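Local coordinates for DNA polymerase beta (Leishmania infantum, PDB 4P4M), which catalyses template-directed addition of deoxyribonucleotides to a DNA primer as a family X polymerase and probably serves in base excision repair, at residues E153-P156 with M157-V161; Q141-G144 with I145-Y149. All coordinates share one frame; numbering follows the deposited sequence.

Interaction 1 of 2, residues E153-P156 with M157-V161; sequences EKIP and MQESV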
ATOM      1  N   GLU A 153       7.036   6.397  14.746  1.00 21.97           N
ATOM      2  CA  GLU A 153       5.964   6.463  15.750  1.00 21.45           C
ATOM      3  C   GLU A 153       4.722   5.715  15.231  1.00 24.01           C
ATOM      4  O   GLU A 153       4.373   5.844  14.072  1.00 28.30           O
ATOM      5  CB  GLU A 153       5.622   7.922  16.059  1.00 22.02           C
ATOM      6  CG  GLU A 153       6.792   8.705  16.681  1.00 22.34           C
ATOM      7  CD  GLU A 153       7.143   8.202  18.070  1.00 30.78           C
ATOM      8  OE1 GLU A 153       6.217   8.082  18.894  1.00 37.24           O
ATOM      9  OE2 GLU A 153       8.336   7.918  18.337  1.00 33.27           O
ATOM     10  N   LYS A 154       4.075   4.918  16.077  1.00 22.88           N
ATOM     11  CA  LYS A 154       2.884   4.198  15.636  0.60 24.55           C
ATOM     12  C   LYS A 154       1.629   5.064  15.734  1.00 24.93           C
ATOM     13  O   LYS A 154       1.562   5.992  16.534  1.00 26.67           O
ATOM     14  CB  LYS A 154       2.722   2.866  16.386  0.60 31.13           C
ATOM     15  CG  LYS A 154       3.003   2.909  17.888  0.60 37.29           C
ATOM     16  CD  LYS A 154       3.212   1.492  18.433  0.60 38.21           C
ATOM     17  CE  LYS A 154       3.518   1.471  19.925  0.60 36.39           C
ATOM     18  NZ  LYS A 154       2.346   1.840  20.763  0.60 39.01           N
ATOM     19  N   ILE A 155       0.646   4.764  14.886  1.00 23.07           N
ATOM     20  CA  ILE A 155      -0.619   5.502  14.842  1.00 17.11           C
ATOM     21  C   ILE A 155      -1.673   4.816  15.729  1.00 22.24           C
ATOM     22  O   ILE A 155      -2.012   3.658  15.489  1.00 20.48           O
ATOM     23  CB  ILE A 155      -1.193   5.523  13.400  1.00 19.47           C
ATOM     24  CG1 ILE A 155      -0.105   5.896  12.372  1.00 19.79           C
ATOM     25  CG2 ILE A 155      -2.400   6.468  13.319  1.00 21.78           C
ATOM     26  CD1 ILE A 155      -0.577   5.808  10.912  1.00 16.76           C
ATOM     27  N   PRO A 156      -2.209   5.529  16.737  1.00 25.28           N
ATOM     28  CA  PRO A 156      -3.283   4.952  17.557  1.00 22.53           C
ATOM     29  C   PRO A 156      -4.556   4.788  16.728  1.00 22.81           C
ATOM     30  O   PRO A 156      -4.831   5.620  15.860  1.00 22.96           O
ATOM     31  CB  PRO A 156      -3.527   6.014  18.642  1.00 26.53           C
ATOM     32  CG  PRO A 156      -2.418   7.008  18.514  1.00 32.85           C
ATOM     33  CD  PRO A 156      -1.927   6.927  17.096  1.00 24.05           C
ATOM     34  N   MET A 157      -5.329   3.740  17.010  1.00 25.04           N
ATOM     35  CA  MET A 157      -6.568   3.479  16.280  0.50 26.03           C
ATOM     36  C   MET A 157      -7.457   4.718  16.165  1.00 23.95           C
ATOM     37  O   MET A 157      -8.015   4.988  15.099  1.00 24.35           O
ATOM     38  CB  MET A 157      -7.351   2.315  16.915  0.50 37.43           C
ATOM     39  CG  MET A 157      -8.735   2.087  16.300  0.50 48.61           C
ATOM     40  SD  MET A 157      -9.628   0.659  16.967  0.50 32.07           S
ATOM     41  CE  MET A 157      -8.691  -0.697  16.276  0.50 24.20           C
ATOM     42  N   GLN A 158      -7.592   5.480  17.249  1.00 25.19           N
ATOM     43  CA  GLN A 158      -8.445   6.671  17.216  1.00 31.11           C
ATOM     44  C   GLN A 158      -8.039   7.656  16.116  1.00 28.55           C
ATOM     45  O   GLN A 158      -8.894   8.292  15.500  1.00 25.71           O
ATOM     46  CB  GLN A 158      -8.501   7.385  18.582  1.00 35.49           C
ATOM     47  CG  GLN A 158      -7.152   7.876  19.117  1.00 64.96           C
ATOM     48  CD  GLN A 158      -6.751   9.267  18.610  1.00 70.54           C
ATOM     49  OE1 GLN A 158      -7.565  10.001  18.040  1.00 75.11           O
ATOM     50  NE2 GLN A 158      -5.488   9.632  18.827  1.00 46.21           N
ATOM     51  N   GLU A 159      -6.739   7.790  15.866  1.00 23.49           N
ATOM     52  CA  GLU A 159      -6.301   8.692  14.803  1.00 22.14           C
ATOM     53  C   GLU A 159      -6.546   8.102  13.403  1.00 18.53           C
ATOM     54  O   GLU A 159      -6.894   8.834  12.472  1.00 21.72           O
ATOM     55  CB  GLU A 159      -4.836   9.117  14.969  1.00 23.68           C
ATOM     56  CG  GLU A 159      -4.457  10.276  14.041  1.00 23.19           C
ATOM     57  CD  GLU A 159      -2.981  10.634  14.091  1.00 25.32           C
ATOM     58  OE1 GLU A 159      -2.372  10.807  13.010  1.00 20.54           O
ATOM     59  OE2 GLU A 159      -2.426  10.750  15.210  1.00 19.72           O
ATOM     60  N   SER A 160      -6.371   6.793  13.246  1.00 20.19           N
ATOM     61  CA  SER A 160      -6.700   6.149  11.971  1.00 21.58           C
ATOM     62  C   SER A 160      -8.166   6.353  11.582  1.00 25.38           C
ATOM     63  O   SER A 160      -8.479   6.525  10.392  1.00 21.12           O
ATOM     64  CB  SER A 160      -6.350   4.650  11.989  1.00 22.56           C
ATOM     65  OG  SER A 160      -4.958   4.447  11.743  1.00 23.28           O
ATOM     66  N   VAL A 161      -9.065   6.313  12.568  1.00 22.57           N
ATOM     67  CA  VAL A 161     -10.474   6.645  12.314  1.00 23.57           C
ATOM     68  C   VAL A 161     -10.600   8.044  11.690  1.00 21.50           C
ATOM     69  O   VAL A 161     -11.384   8.251  10.745  1.00 22.27           O
ATOM     70  CB  VAL A 161     -11.347   6.575  13.598  1.00 29.31           C
ATOM     71  CG1 VAL A 161     -12.751   7.110  13.324  1.00 30.34           C
ATOM     72  CG2 VAL A 161     -11.426   5.145  14.125  1.00 25.27           C
TER
HETATM   73  O   HOH W   1      -4.215   3.058  13.890  1.00 21.39           O
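I155 and P156 meet E159 and S160 where a two-residue strand of the polymerase palm runs directly into helix 157-175, with P156 as N-cap. I155 comes first. Its backbone pairs with S194 of the antiparallel strand 193-203, and its side chain lies about 5 Å from that of D196, a ligand of the bound magnesium. The CG2 branch of I155, set anti to the backbone N by a chi1 of -47° for CG1, bridges two helix residues: it lies 3.6 Å from S160 OG and 4.0 Å from E159 CB, the I155 and E159 side chains crossing at about a right angle. I155 O accepts a hydrogen bond from a water, which is also hydrogen-bonded to S160 OG at 2.7 Å, so strand and first helical turn are linked through solvent as well. Beyond CG the E159 chain runs extended, and its OE1 is held by H163 and by a salt bridge to R270. P156 follows. Its ring lies alongside Q158, whose chain bends at chi2 and brings NE2 to 4.1 Å from P156 CG. The P156 carbonyl serves two donors of the first turn. E159 N sits 2.9 Å from P156 O, well above the carbonyl plane and with a bent N-H angle of 130°; S160 N approaches in that plane, 3.3 Å from P156 O and much straighter at 161°.

Interaction 2 of 2, residues Q141-G144 with I145-Y149; sequences QRVG and IKYFY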
ATOM      1  N   GLN A 141      14.626   8.507  -0.648  1.00 39.25           N
ATOM      2  CA  GLN A 141      15.463   8.292   0.528  1.00 34.70           C
ATOM      3  C   GLN A 141      15.480   9.556   1.370  1.00 32.63           C
ATOM      4  O   GLN A 141      15.556   9.501   2.606  1.00 29.15           O
ATOM      5  CB  GLN A 141      16.885   7.876   0.107  1.00 33.91           C
ATOM      6  CG  GLN A 141      16.967   6.408  -0.300  1.00 32.53           C
ATOM      7  CD  GLN A 141      18.224   6.053  -1.084  1.00 32.19           C
ATOM      8  OE1 GLN A 141      18.944   6.925  -1.564  1.00 36.21           O
ATOM      9  NE2 GLN A 141      18.479   4.759  -1.222  1.00 35.92           N
ATOM     10  N   ARG A 142      15.396  10.704   0.701  1.00 27.03           N
ATOM     11  CA  ARG A 142      15.440  11.984   1.399  1.00 27.11           C
ATOM     12  C   ARG A 142      14.215  12.191   2.282  1.00 27.71           C
ATOM     13  O   ARG A 142      14.305  12.812   3.345  1.00 25.21           O
ATOM     14  CB  ARG A 142      15.617  13.144   0.415  1.00 37.78           C
ATOM     15  CG  ARG A 142      16.932  13.076  -0.352  1.00 49.07           C
ATOM     16  CD  ARG A 142      17.285  14.382  -1.046  1.00 53.40           C
ATOM     17  NE  ARG A 142      18.435  14.203  -1.932  1.00 57.55           N
ATOM     18  CZ  ARG A 142      19.705  14.309  -1.548  1.00 62.63           C
ATOM     19  NH1 ARG A 142      20.003  14.604  -0.290  1.00 59.99           N
ATOM     20  NH2 ARG A 142      20.681  14.123  -2.428  1.00 65.51           N
ATOM     21  N   VAL A 143      13.069  11.673   1.844  1.00 25.46           N
ATOM     22  CA  VAL A 143      11.862  11.735   2.665  1.00 23.16           C
ATOM     23  C   VAL A 143      11.997  10.844   3.897  1.00 28.51           C
ATOM     24  O   VAL A 143      11.603  11.229   4.999  1.00 24.88           O
ATOM     25  CB  VAL A 143      10.591  11.354   1.852  1.00 29.29           C
ATOM     26  CG1 VAL A 143       9.386  11.230   2.771  1.00 27.40           C
ATOM     27  CG2 VAL A 143      10.340  12.383   0.757  1.00 30.37           C
ATOM     28  N   GLY A 144      12.569   9.657   3.722  1.00 25.80           N
ATOM     29  CA  GLY A 144      12.769   8.756   4.848  1.00 26.06           C
ATOM     30  C   GLY A 144      13.655   9.361   5.923  1.00 27.43           C
ATOM     31  O   GLY A 144      13.456   9.156   7.127  1.00 26.56           O
ATOM     32  N   ILE A 145      14.649  10.123   5.481  1.00 23.20           N
ATOM     33  CA  ILE A 145      15.554  10.800   6.395  1.00 22.92           C
ATOM     34  C   ILE A 145      14.880  11.978   7.095  1.00 30.40           C
ATOM     35  O   ILE A 145      14.928  12.096   8.323  1.00 24.93           O
ATOM     36  CB  ILE A 145      16.806  11.283   5.646  1.00 28.13           C
ATOM     37  CG1 ILE A 145      17.666  10.079   5.246  1.00 30.05           C
ATOM     38  CG2 ILE A 145      17.578  12.290   6.498  1.00 29.02           C
ATOM     39  CD1 ILE A 145      18.692  10.380   4.157  1.00 32.21           C
ATOM     40  N   LYS A 146      14.243  12.841   6.316  1.00 24.94           N
ATOM     41  CA  LYS A 146      13.593  14.032   6.869  1.00 27.68           C
ATOM     42  C   LYS A 146      12.504  13.701   7.891  1.00 22.24           C
ATOM     43  O   LYS A 146      12.336  14.419   8.889  1.00 22.37           O
ATOM     44  CB  LYS A 146      13.008  14.895   5.743  1.00 29.46           C
ATOM     45  CG  LYS A 146      12.223  16.097   6.257  1.00 38.12           C
ATOM     46  CD  LYS A 146      11.751  17.004   5.133  1.00 49.92           C
ATOM     47  CE  LYS A 146      11.061  18.243   5.695  1.00 61.91           C
ATOM     48  NZ  LYS A 146      10.598  19.159   4.616  1.00 64.38           N
ATOM     49  N   TYR A 147      11.765  12.618   7.643  1.00 21.61           N
ATOM     50  CA  TYR A 147      10.654  12.212   8.508  1.00 21.34           C
ATOM     51  C   TYR A 147      10.987  11.021   9.416  1.00 19.14           C
ATOM     52  O   TYR A 147      10.090  10.309   9.869  1.00 21.44           O
ATOM     53  CB  TYR A 147       9.404  11.897   7.659  1.00 21.16           C
ATOM     54  CG  TYR A 147       8.773  13.136   7.050  1.00 20.51           C
ATOM     55  CD1 TYR A 147       9.167  13.605   5.797  1.00 24.14           C
ATOM     56  CD2 TYR A 147       7.797  13.851   7.739  1.00 24.10           C
ATOM     57  CE1 TYR A 147       8.593  14.753   5.238  1.00 22.85           C
ATOM     58  CE2 TYR A 147       7.216  14.999   7.184  1.00 22.56           C
ATOM     59  CZ  TYR A 147       7.627  15.441   5.941  1.00 27.20           C
ATOM     60  OH  TYR A 147       7.054  16.575   5.399  1.00 24.10           O
ATOM     61  N   PHE A 148      12.275  10.821   9.694  1.00 21.28           N
ATOM     62  CA  PHE A 148      12.713   9.698  10.531  1.00 23.39           C
ATOM     63  C   PHE A 148      11.974   9.613  11.869  1.00 26.30           C
ATOM     64  O   PHE A 148      11.502   8.542  12.239  1.00 22.26           O
ATOM     65  CB  PHE A 148      14.233   9.727  10.757  1.00 23.12           C
ATOM     66  CG  PHE A 148      14.759   8.526  11.519  1.00 28.49           C
ATOM     67  CD1 PHE A 148      14.931   7.304  10.887  1.00 29.22           C
ATOM     68  CD2 PHE A 148      15.072   8.627  12.866  1.00 29.58           C
ATOM     69  CE1 PHE A 148      15.402   6.200  11.590  1.00 32.51           C
ATOM     70  CE2 PHE A 148      15.552   7.529  13.571  1.00 33.20           C
ATOM     71  CZ  PHE A 148      15.711   6.316  12.934  1.00 34.38           C
ATOM     72  N   TYR A 149      11.864  10.725  12.594  1.00 21.27           N
ATOM     73  CA  TYR A 149      11.150  10.696  13.875  1.00 25.35           C
ATOM     74  C   TYR A 149       9.677  10.276  13.697  1.00 21.06           C
ATOM     75  O   TYR A 149       9.212   9.324  14.344  1.00 21.94           O
ATOM     76  CB  TYR A 149      11.275  12.032  14.650  1.00 22.32           C
ATOM     77  CG  TYR A 149      10.211  12.179  15.719  1.00 21.12           C
ATOM     78  CD1 TYR A 149      10.364  11.606  16.983  1.00 25.55           C
ATOM     79  CD2 TYR A 149       9.030  12.857  15.444  1.00 20.70           C
ATOM     80  CE1 TYR A 149       9.358  11.726  17.951  1.00 24.81           C
ATOM     81  CE2 TYR A 149       8.037  12.978  16.384  1.00 23.88           C
ATOM     82  CZ  TYR A 149       8.196  12.408  17.629  1.00 25.07           C
ATOM     83  OH  TYR A 149       7.176  12.549  18.536  1.00 23.42           O
TER
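Y147 packs back against V143, one turn earlier, where helix 139-146 gives out. Y147 CB lies 3.5 Å from V143 O, the same carbonyl that accepts the Y147 backbone N-H at 3.0 Å. With chi1 at -71°, CG stands beside the Y147 backbone N, which swings the ring along the helix flank. V143 O therefore lies at the ring edge, in its plane, 3.5 Å from CD1, and CD1 also touches V143 CG1 at 3.9 Å, the two side chains meeting at a slant. At the tip, Y147 OH hydrogen-bonds E234, while M247 of strand 243-248 touches both V143 and Y147. Two further i-to-i+4 bonds precede this one: I145 N to Q141 O, and K146 N to R142 O, the latter nearly straight at 166°. I145 CG1 meets the oxygen end of the Q141 carbonyl, 3.4 Å from Q141 O, and the I145 side chain packs against L127 and L128 of helix 124-130; Q141 itself reaches G106 through NE2, and the R142 guanidinium bonds the carbonyls of A131 and I134. Y147 then leaves helical geometry, and F148 N bonds I145 O instead of G144 O, which lies 3.3 Å from it at a poor angle. Such a kink, with Y147 ending helix 139-146 and N-capping helix 148-151, breaks the helical path within the fingers region of this family X polymerase.

In the fold
Read from the N terminus, interaction 2 comes first, then interaction 1; they stand in series, neither nested nor crossed, with centres 20 Å apart and no direct touch. Neither closes a long loop: each joins residues a turn apart, at a change of secondary structure. Interaction 2 marks the break between helices 139-146 and 148-151, with one flank toward helix 124-130 and another toward strand 243-248. The chain then leaves helix 148-151 and enters the palm at strand 155-156, where interaction 1 turns it into helix 157-175 beside strands 193-203 and 270-277. Residues 141-161 thus lead from the fingers to the edge of the magnesium and nucleotide site.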